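MIPZ (Caulobacter crescentus, PDB 2XJ9) binds ATP as a P-loop ATPase that dimerises, associates with the nucleoid and inhibits cell division, so helping to position the division plane. Local coordinates at residues T4-V9 / I107-P112; L41-R46 / D76-L81; E88-F93 / S116-M121. The protein carries 1 engineered substitution. All blocks are in the same frame, centred on the assembly; numbering follows the deposited sequence.

The three contacts show how a P-loop ATPase ties its sheet to the layers around it. Contact 1 joins neighbouring strands 5-9 and 106-110 of the seven-stranded parallel sheet. Contact 2, centred about 17 Å away, sets the loop after strand 36-40 against helix 78-81, nested inside the loop closed by contact 1. Contact 3, about 13 Å from contact 1 and 12 Å from contact 2, opens after contact 2 closes and pairs helices 86-103 and 117-124, its segments alternating with those of contact 1. L41 meets I109 and I118, and L43 Q89 and I118, making one body: contact 1 ends at the nucleotide site, contact 2 puts Q45 in its pocket, contact 3 is farther off.

Contact 1 (T4-V9 / I107-P112); sequences TRVIVV and ILIDTP
V8 and I109 meet over one face of the central parallel sheet of this P-loop NTPase, where strands 5-9 and 106-110 run side by side at 16°. On that face CD1 of I109 reaches V8 CG2 at 3.9 Å and also approaches V6 CG1, so the isoleucine tip bridges two valines; V6 CG2 leans on I107 CB. Helices 86-103 and 117-124 cover this side. On the other face L108 forks between two partners. Its CD2 lies 3.8 Å from I7 CD1, while its CD1 is 3.8 Å from V9 CG2, all crossing at oblique angles beneath helix 18-30. In I107 a chi1 of -74° puts CG1 beside the backbone N, and the bend at chi2 completes the turn that brings CD1 to T4 CG2 at 3.6 Å.

The backbone supplies the regular parallel pairing: I7 gives its N-H to I107 O and takes that of I109, whose bond is almost straight at 179°. Beside V9 on the neighbouring strand, D110 is hydrogen-bonded through OD2 to S19, a magnesium ligand, at the sheet end facing the nucleotide. There T111 OG1 donates to V9 O at 3.1 Å, in the carbonyl plane and on a lone pair.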
loop_
_atom_site.group_PDB
_atom_site.type_symbol
_atom_site.label_atom_id
_atom_site.label_comp_id
_atom_site.label_asym_id
_atom_site.label_seq_id
_atom_site.Cartn_x
_atom_site.Cartn_y
_atom_site.Cartn_z
ATOM N N THR A 4 -2.416 23.375 20.144
ATOM C CA THR A 4 -2.107 21.959 19.938
ATOM C C THR A 4 -2.936 21.412 18.794
ATOM O O THR A 4 -4.022 20.895 19.021
ATOM C CB THR A 4 -2.408 21.100 21.187
ATOM O OG1 THR A 4 -2.231 21.883 22.372
ATOM C CG2 THR A 4 -1.489 19.887 21.238
ATOM N N ARG A 5 -2.429 21.531 17.566
ATOM C CA ARG A 5 -3.147 21.027 16.393
ATOM C C ARG A 5 -2.832 19.568 16.038
ATOM O O ARG A 5 -1.708 19.081 16.214
ATOM C CB ARG A 5 -2.983 21.966 15.194
ATOM C CG ARG A 5 -3.999 23.105 15.260
ATOM C CD ARG A 5 -4.075 23.985 14.016
ATOM N NE ARG A 5 -4.082 23.246 12.788
ATOM C CZ ARG A 5 -3.417 23.449 11.650
ATOM N NH1 ARG A 5 -2.560 24.440 11.432
ATOM N NH2 ARG A 5 -3.651 22.583 10.686
ATOM N N VAL A 6 -3.854 18.874 15.554
ATOM C CA VAL A 6 -3.766 17.444 15.298
ATOM C C VAL A 6 -3.861 17.135 13.809
ATOM O O VAL A 6 -4.867 17.462 13.179
ATOM C CB VAL A 6 -4.908 16.687 15.987
ATOM C CG1 VAL A 6 -4.937 15.246 15.499
ATOM C CG2 VAL A 6 -4.762 16.761 17.490
ATOM N N ILE A 7 -2.825 16.501 13.257
ATOM C CA ILE A 7 -2.825 16.112 11.839
ATOM C C ILE A 7 -2.943 14.606 11.637
ATOM O O ILE A 7 -2.109 13.828 12.103
ATOM C CB ILE A 7 -1.554 16.576 11.105
ATOM C CG1 ILE A 7 -1.404 18.102 11.236
ATOM C CG2 ILE A 7 -1.598 16.108 9.657
ATOM C CD1 ILE A 7 -0.018 18.622 10.961
ATOM N N VAL A 8 -3.980 14.193 10.932
ATOM C CA VAL A 8 -4.156 12.785 10.655
ATOM C C VAL A 8 -3.869 12.474 9.203
ATOM O O VAL A 8 -4.530 12.999 8.327
ATOM C CB VAL A 8 -5.558 12.323 11.025
ATOM C CG1 VAL A 8 -5.916 11.075 10.262
ATOM C CG2 VAL A 8 -5.623 12.085 12.518
ATOM N N VAL A 9 -2.863 11.637 8.960
ATOM C CA VAL A 9 -2.520 11.207 7.609
ATOM C C VAL A 9 -3.330 9.973 7.233
ATOM O O VAL A 9 -3.203 8.935 7.851
ATOM C CB VAL A 9 -1.034 10.840 7.481
ATOM C CG1 VAL A 9 -0.744 10.483 6.066
ATOM C CG2 VAL A 9 -0.139 11.979 7.944
ATOM N N ILE A 107 0.260 17.045 16.897
ATOM C CA ILE A 107 0.186 15.600 16.992
ATOM C C ILE A 107 0.013 15.012 15.610
ATOM O O ILE A 107 -1.021 15.204 14.967
ATOM C CB ILE A 107 -0.984 15.110 17.837
ATOM C CG1 ILE A 107 -0.719 15.340 19.320
ATOM C CG2 ILE A 107 -1.220 13.634 17.562
ATOM C CD1 ILE A 107 -0.632 16.785 19.698
ATOM N N LEU A 108 1.036 14.288 15.176
ATOM C CA LEU A 108 1.026 13.628 13.885
ATOM C C LEU A 108 0.583 12.190 14.046
ATOM O O LEU A 108 1.259 11.380 14.698
ATOM C CB LEU A 108 2.417 13.652 13.270
ATOM C CG LEU A 108 2.452 14.219 11.865
ATOM C CD1 LEU A 108 1.459 13.496 11.002
ATOM C CD2 LEU A 108 2.121 15.684 11.923
ATOM N N ILE A 109 -0.554 11.860 13.458
ATOM C CA ILE A 109 -0.999 10.485 13.501
ATOM C C ILE A 109 -0.935 9.823 12.133
ATOM O O ILE A 109 -1.598 10.272 11.186
ATOM C CB ILE A 109 -2.403 10.395 14.020
ATOM C CG1 ILE A 109 -2.492 11.156 15.340
ATOM C CG2 ILE A 109 -2.784 8.946 14.200
ATOM C CD1 ILE A 109 -3.904 11.270 15.907
ATOM N N ASP A 110 -0.125 8.768 12.038
ATOM C CA ASP A 110 -0.088 7.957 10.832
ATOM C C ASP A 110 -1.041 6.784 10.956
ATOM O O ASP A 110 -0.997 6.060 11.941
ATOM C CB ASP A 110 1.312 7.430 10.570
ATOM C CG ASP A 110 1.425 6.759 9.213
ATOM O OD1 ASP A 110 0.386 6.582 8.530
ATOM O OD2 ASP A 110 2.547 6.391 8.835
ATOM N N THR A 111 -1.899 6.583 9.963
ATOM C CA THR A 111 -2.854 5.483 10.048
ATOM C C THR A 111 -2.535 4.376 9.045
ATOM O O THR A 111 -1.741 4.585 8.133
ATOM C CB THR A 111 -4.330 5.964 9.955
ATOM O OG1 THR A 111 -4.644 6.344 8.616
ATOM C CG2 THR A 111 -4.537 7.134 10.846
ATOM N N PRO A 112 -3.133 3.186 9.242
ATOM C CA PRO A 112 -2.890 1.987 8.431
ATOM C C PRO A 112 -3.838 1.957 7.240
ATOM O O PRO A 112 -4.753 2.780 7.170
ATOM C CB PRO A 112 -3.210 0.828 9.404
ATOM C CG PRO A 112 -3.891 1.460 10.604
ATOM C CD PRO A 112 -4.138 2.915 10.281
#

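Contact 2 (L41-R46 / D76-L81); sequences LALRQR and DNDVAL. Engineered in segment 41-46: A42 (natural residue Asp). With AGS (phosphothiophosphoric acid-adenylate ester), chain D.
L43, V79 and D78 bury the most surface where the loop after strand 36-40 meets the short helix 78-81. The branch CD2 of L43 lies across D78 CB at 3.7 Å, the two side chains crossing at about a right angle. With CG anti to its carbonyl carbon (chi1 -72°), L43 also extends CD1 to the flank of Q89 and to I118, which places the leucine between helix 78-81 and the helix pair 86-103 and 117-124.

V79 sits over the loop backbone. Its CG2 rests 3.8 Å from R44 O, and its CG1 approaches the R44 guanidinium obliquely, 4.3 Å from NH1. That guanidinium finds its charge partner in E12 of the second subunit, so the loop backed by V79 also serves the dimer interface.

D78 combines apolar and polar roles. Its OD1 accepts from L74 N, while OD2 stands 3.7 Å from R46 NH1, a long salt bridge in which that oxygen lies well out of the guanidinium plane. The carboxylate and guanidinium planes are 33° apart and no N-H points at the oxygen. A stronger mate for R46 is E53, which pairs with NH2. An alanine in place of R46 would remove the guanidinium and is likely to leave E53 without its salt-bridge mate and D78 without the nearby positive charge.

In the same loop Q45 belongs to the nucleotide pocket. The chemistry therefore divides: van der Waals contacts of L43 and V79 seat the loop against the helix, whereas the attraction between R46 and D78 is electrostatic and probably tolerant of small shifts.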
loop_
_atom_site.group_PDB
_atom_site.type_symbol
_atom_site.label_atom_id
_atom_site.label_comp_id
_atom_site.label_asym_id
_atom_site.label_seq_id
_atom_site.Cartn_x
_atom_site.Cartn_y
_atom_site.Cartn_z
ATOM N N LEU A 41 -0.568 4.295 14.330
ATOM C CA LEU A 41 -1.647 3.338 14.535
ATOM C C LEU A 41 -1.616 2.131 13.593
ATOM O O LEU A 41 -2.570 1.348 13.570
ATOM C CB LEU A 41 -2.990 4.021 14.362
ATOM C CG LEU A 41 -3.214 5.310 15.122
ATOM C CD1 LEU A 41 -4.685 5.614 15.100
ATOM C CD2 LEU A 41 -2.703 5.163 16.525
ATOM N N ALA A 42 -0.559 1.991 12.792
ATOM C CA ALA A 42 -0.334 0.740 12.078
ATOM C C ALA A 42 0.374 -0.208 13.055
ATOM O O ALA A 42 1.602 -0.238 13.142
ATOM C CB ALA A 42 0.493 0.971 10.834
ATOM N N LEU A 43 -0.416 -0.967 13.807
ATOM C CA LEU A 43 0.099 -1.596 15.001
ATOM C C LEU A 43 1.153 -2.618 14.695
ATOM O O LEU A 43 2.144 -2.699 15.414
ATOM C CB LEU A 43 -1.026 -2.200 15.829
ATOM C CG LEU A 43 -1.873 -1.123 16.506
ATOM C CD1 LEU A 43 -3.126 -1.687 17.142
ATOM C CD2 LEU A 43 -1.043 -0.392 17.507
ATOM N N ARG A 44 0.956 -3.390 13.622
ATOM C CA ARG A 44 1.963 -4.371 13.186
ATOM C C ARG A 44 3.122 -3.744 12.388
ATOM O O ARG A 44 4.291 -3.859 12.792
ATOM C CB ARG A 44 1.323 -5.531 12.414
ATOM C CG ARG A 44 0.016 -5.990 13.002
ATOM C CD ARG A 44 -0.094 -7.488 13.186
ATOM N NE ARG A 44 0.514 -8.251 12.143
ATOM C CZ ARG A 44 1.213 -9.381 12.193
ATOM N NH1 ARG A 44 1.509 -10.041 13.302
ATOM N NH2 ARG A 44 1.641 -9.839 11.030
ATOM N N GLN A 45 2.813 -3.089 11.267
ATOM C CA GLN A 45 3.867 -2.525 10.417
ATOM C C GLN A 45 4.692 -1.484 11.142
ATOM O O GLN A 45 5.917 -1.578 11.164
ATOM C CB GLN A 45 3.301 -1.876 9.176
ATOM C CG GLN A 45 2.591 -2.789 8.249
ATOM C CD GLN A 45 2.467 -2.169 6.887
ATOM O OE1 GLN A 45 1.558 -2.502 6.122
ATOM N NE2 GLN A 45 3.381 -1.250 6.572
ATOM N N ARG A 46 4.008 -0.480 11.693
ATOM C CA ARG A 46 4.633 0.505 12.543
ATOM C C ARG A 46 5.745 1.227 11.821
ATOM O O ARG A 46 6.824 1.432 12.390
ATOM C CB ARG A 46 5.183 -0.171 13.785
ATOM C CG ARG A 46 4.108 -0.663 14.697
ATOM C CD ARG A 46 4.671 -1.571 15.759
ATOM N NE ARG A 46 5.917 -1.065 16.340
ATOM C CZ ARG A 46 5.991 -0.014 17.156
ATOM N NH1 ARG A 46 4.889 0.667 17.469
ATOM N NH2 ARG A 46 7.169 0.364 17.641
ATOM N N ASP A 76 3.702 -1.683 25.349
ATOM C CA ASP A 76 5.139 -1.907 25.463
ATOM C C ASP A 76 5.473 -2.830 24.322
ATOM O O ASP A 76 6.637 -3.135 24.065
ATOM C CB ASP A 76 5.479 -2.579 26.790
ATOM C CG ASP A 76 4.605 -2.082 27.942
ATOM O OD1 ASP A 76 3.642 -2.798 28.299
ATOM O OD2 ASP A 76 4.872 -0.978 28.481
ATOM N N ASN A 77 4.410 -3.260 23.644
ATOM C CA ASN A 77 4.486 -4.114 22.471
ATOM C C ASN A 77 3.186 -4.023 21.665
ATOM O O ASN A 77 2.180 -4.654 22.020
ATOM C CB ASN A 77 4.750 -5.556 22.900
ATOM C CG ASN A 77 4.858 -6.506 21.730
ATOM O OD1 ASN A 77 4.050 -6.463 20.805
ATOM N ND2 ASN A 77 5.866 -7.370 21.759
ATOM N N ASP A 78 3.209 -3.247 20.578
ATOM C CA ASP A 78 1.992 -2.961 19.806
ATOM C C ASP A 78 1.673 -4.068 18.818
ATOM O O ASP A 78 0.499 -4.306 18.490
ATOM C CB ASP A 78 2.105 -1.628 19.059
ATOM C CG ASP A 78 2.571 -0.485 19.951
ATOM O OD1 ASP A 78 1.957 0.611 19.888
ATOM O OD2 ASP A 78 3.562 -0.683 20.698
ATOM N N VAL A 79 2.722 -4.729 18.328
ATOM C CA VAL A 79 2.527 -5.860 17.444
ATOM C C VAL A 79 1.619 -6.834 18.170
ATOM O O VAL A 79 0.695 -7.394 17.580
ATOM C CB VAL A 79 3.860 -6.529 17.069
ATOM C CG1 VAL A 79 3.611 -7.873 16.416
ATOM C CG2 VAL A 79 4.664 -5.632 16.144
ATOM N N ALA A 80 1.882 -6.999 19.467
ATOM C CA ALA A 80 1.095 -7.857 20.364
ATOM C C ALA A 80 -0.295 -7.290 20.569
ATOM O O ALA A 80 -1.281 -8.006 20.426
ATOM C CB ALA A 80 1.793 -7.995 21.697
ATOM N N LEU A 81 -0.358 -5.999 20.905
ATOM C CA LEU A 81 -1.629 -5.292 21.040
ATOM C C LEU A 81 -2.544 -5.417 19.816
ATOM O O LEU A 81 -3.769 -5.334 19.930
ATOM C CB LEU A 81 -1.389 -3.813 21.358
ATOM C CG LEU A 81 -2.681 -3.003 21.476
ATOM C CD1 LEU A 81 -3.673 -3.722 22.364
ATOM C CD2 LEU A 81 -2.406 -1.629 22.009
HETATM P PG AGS D . 0.541 1.213 4.056
HETATM S S1G AGS D . -0.896 0.838 3.697
HETATM O O2G AGS D . 1.540 0.076 4.014
HETATM O O3G AGS D . 0.726 2.027 5.319
HETATM P PB AGS D . 1.550 3.739 3.131
HETATM O O1B AGS D . 0.388 4.613 2.712
HETATM O O2B AGS D . 2.228 3.805 4.476
HETATM O O3B AGS D . 1.036 2.223 2.889
HETATM P PA AGS D . 4.189 4.233 2.185
HETATM O O1A AGS D . 4.380 5.601 2.807
HETATM O O2A AGS D . 4.846 3.053 2.802
HETATM O O3A AGS D . 2.644 3.925 1.983
HETATM O "O5'" AGS D . 4.597 4.302 0.639
HETATM C "C5'" AGS D . 4.472 3.145 -0.170
HETATM C "C4'" AGS D . 5.824 2.796 -0.813
HETATM O "O4'" AGS D . 6.141 3.891 -1.632
HETATM C "C3'" AGS D . 7.001 2.689 0.141
HETATM O "O3'" AGS D . 7.927 1.755 -0.385
HETATM C "C2'" AGS D . 7.700 4.030 0.136
HETATM O "O2'" AGS D . 9.095 3.821 0.396
HETATM C "C1'" AGS D . 7.381 4.496 -1.269
HETATM N N9 AGS D . 7.078 5.919 -1.547
HETATM C C8 AGS D . 5.978 6.597 -1.145
HETATM N N7 AGS D . 5.982 7.873 -1.625
HETATM C C5 AGS D . 7.098 7.992 -2.368
HETATM C C6 AGS D . 7.709 9.052 -3.155
HETATM N N6 AGS D . 7.108 10.256 -3.231
HETATM N N1 AGS D . 8.868 8.765 -3.783
HETATM C C2 AGS D . 9.480 7.572 -3.707
HETATM N N3 AGS D . 8.983 6.556 -3.006
HETATM C C4 AGS D . 7.814 6.709 -2.334
#

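Contact 3 (E88-F93 / S116-M121); sequences EQVAGF and SAITRM
In F93 a chi1 of -174° carries CG to the side opposite the backbone N and lays the ring against helix 117-124, and M121 bends at chi2 and chi3 so that its methyl doubles back to meet it. The M121 CB comes to the ring edge, in plane, 3.9 Å from F93 CE2. Farther along the same chain, CE approaches F93 CD2 obliquely while also lying 3.6 Å from V90 CG1, so one methionine methyl fits between valine and phenylalanine.

V90 divides its two branches. While CG1 takes M121, CG2 reaches A117 CB at 3.9 Å and I118 CG2 at 4.1 Å, the valine and isoleucine sliding past each other in opposite directions. I118 CG2 sits close over the helix backbone, 3.7 Å from V90 N, and touches the CB atoms of Q89 and F93 as well. No hydrogen bond crosses between these segments; the join is apolar.

The axes of 88-93 and 117-121 cross at -39°, 9.5 Å apart at closest approach. Both helices pack on the sheet face carrying V6 and V8, with F93 CZ near I109 of strand 106-110, the strand that lies between them in sequence, while L41 and L43 of the loop after strand 36-40 adjoin I118.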
loop_
_atom_site.group_PDB
_atom_site.type_symbol
_atom_site.label_atom_id
_atom_site.label_comp_id
_atom_site.label_asym_id
_atom_site.label_seq_id
_atom_site.Cartn_x
_atom_site.Cartn_y
_atom_site.Cartn_z
ATOM N N GLU A 88 -9.174 -2.679 23.903
ATOM C CA GLU A 88 -7.847 -2.492 24.475
ATOM C C GLU A 88 -6.994 -1.582 23.610
ATOM O O GLU A 88 -6.181 -0.815 24.118
ATOM C CB GLU A 88 -7.136 -3.824 24.686
ATOM C CG GLU A 88 -7.593 -4.602 25.900
ATOM C CD GLU A 88 -6.778 -5.871 26.109
ATOM O OE1 GLU A 88 -7.401 -6.932 26.348
ATOM O OE2 GLU A 88 -5.520 -5.808 26.036
ATOM N N GLN A 89 -7.166 -1.683 22.297
ATOM C CA GLN A 89 -6.409 -0.838 21.375
ATOM C C GLN A 89 -6.810 0.610 21.587
ATOM O O GLN A 89 -5.955 1.477 21.786
ATOM C CB GLN A 89 -6.655 -1.242 19.923
ATOM C CG GLN A 89 -6.018 -2.554 19.530
ATOM C CD GLN A 89 -6.581 -3.083 18.246
ATOM O OE1 GLN A 89 -6.971 -2.311 17.366
ATOM N NE2 GLN A 89 -6.635 -4.397 18.123
ATOM N N VAL A 90 -8.120 0.856 21.557
ATOM C CA VAL A 90 -8.681 2.169 21.841
ATOM C C VAL A 90 -8.204 2.742 23.169
ATOM O O VAL A 90 -7.881 3.922 23.252
ATOM C CB VAL A 90 -10.182 2.098 21.900
ATOM C CG1 VAL A 90 -10.744 3.480 22.206
ATOM C CG2 VAL A 90 -10.715 1.542 20.604
ATOM N N ALA A 91 -8.171 1.909 24.207
ATOM C CA ALA A 91 -7.671 2.334 25.512
ATOM C C ALA A 91 -6.239 2.838 25.415
ATOM O O ALA A 91 -5.919 3.896 25.949
ATOM C CB ALA A 91 -7.770 1.210 26.515
ATOM N N GLY A 92 -5.393 2.070 24.722
ATOM C CA GLY A 92 -4.014 2.453 24.418
ATOM C C GLY A 92 -3.893 3.769 23.669
ATOM O O GLY A 92 -3.092 4.625 24.039
ATOM N N PHE A 93 -4.692 3.936 22.619
ATOM C CA PHE A 93 -4.756 5.208 21.902
ATOM C C PHE A 93 -4.988 6.341 22.900
ATOM O O PHE A 93 -4.158 7.239 23.029
ATOM C CB PHE A 93 -5.873 5.171 20.851
ATOM C CG PHE A 93 -5.922 6.384 19.959
ATOM C CD1 PHE A 93 -4.835 7.225 19.843
ATOM C CD2 PHE A 93 -7.074 6.687 19.250
ATOM C CE1 PHE A 93 -4.887 8.344 19.033
ATOM C CE2 PHE A 93 -7.144 7.807 18.440
ATOM C CZ PHE A 93 -6.046 8.634 18.330
ATOM N N SER A 116 -10.375 0.460 11.123
ATOM C CA SER A 116 -10.298 0.039 12.522
ATOM C C SER A 116 -10.906 1.069 13.455
ATOM O O SER A 116 -11.236 2.187 13.049
ATOM C CB SER A 116 -8.854 -0.265 12.944
ATOM O OG SER A 116 -8.007 0.863 12.803
ATOM N N ALA A 117 -11.051 0.690 14.716
ATOM C CA ALA A 117 -11.667 1.587 15.672
ATOM C C ALA A 117 -10.760 2.790 15.865
ATOM O O ALA A 117 -11.185 3.939 15.723
ATOM C CB ALA A 117 -11.901 0.877 16.990
ATOM N N ILE A 118 -9.499 2.525 16.189
ATOM C CA ILE A 118 -8.590 3.617 16.478
ATOM C C ILE A 118 -8.440 4.526 15.263
ATOM O O ILE A 118 -8.395 5.744 15.373
ATOM C CB ILE A 118 -7.255 3.108 16.977
ATOM C CG1 ILE A 118 -6.607 2.192 15.952
ATOM C CG2 ILE A 118 -7.448 2.354 18.280
ATOM C CD1 ILE A 118 -5.258 1.659 16.414
ATOM N N THR A 119 -8.398 3.932 14.085
ATOM C CA THR A 119 -8.407 4.737 12.882
ATOM C C THR A 119 -9.613 5.674 12.828
ATOM O O THR A 119 -9.444 6.872 12.663
ATOM C CB THR A 119 -8.338 3.869 11.636
ATOM O OG1 THR A 119 -6.962 3.699 11.291
ATOM C CG2 THR A 119 -9.068 4.539 10.476
ATOM N N ARG A 120 -10.821 5.137 12.973
ATOM C CA ARG A 120 -12.018 5.974 12.958
ATOM C C ARG A 120 -12.017 7.042 14.063
ATOM O O ARG A 120 -12.559 8.137 13.902
ATOM C CB ARG A 120 -13.253 5.107 13.127
ATOM C CG ARG A 120 -13.354 3.957 12.169
ATOM C CD ARG A 120 -14.772 3.939 11.660
ATOM N NE ARG A 120 -14.920 3.098 10.520
ATOM C CZ ARG A 120 -15.191 3.368 9.246
ATOM N NH1 ARG A 120 -15.439 4.574 8.737
ATOM N NH2 ARG A 120 -15.229 2.313 8.457
ATOM N N MET A 121 -11.420 6.706 15.199
ATOM C CA MET A 121 -11.346 7.620 16.328
ATOM C C MET A 121 -10.443 8.789 16.009
ATOM O O MET A 121 -10.650 9.897 16.497
ATOM C CB MET A 121 -10.789 6.903 17.558
ATOM C CG MET A 121 -11.766 6.011 18.267
ATOM S SD MET A 121 -11.835 6.569 19.965
ATOM C CE MET A 121 -10.110 6.495 20.423
#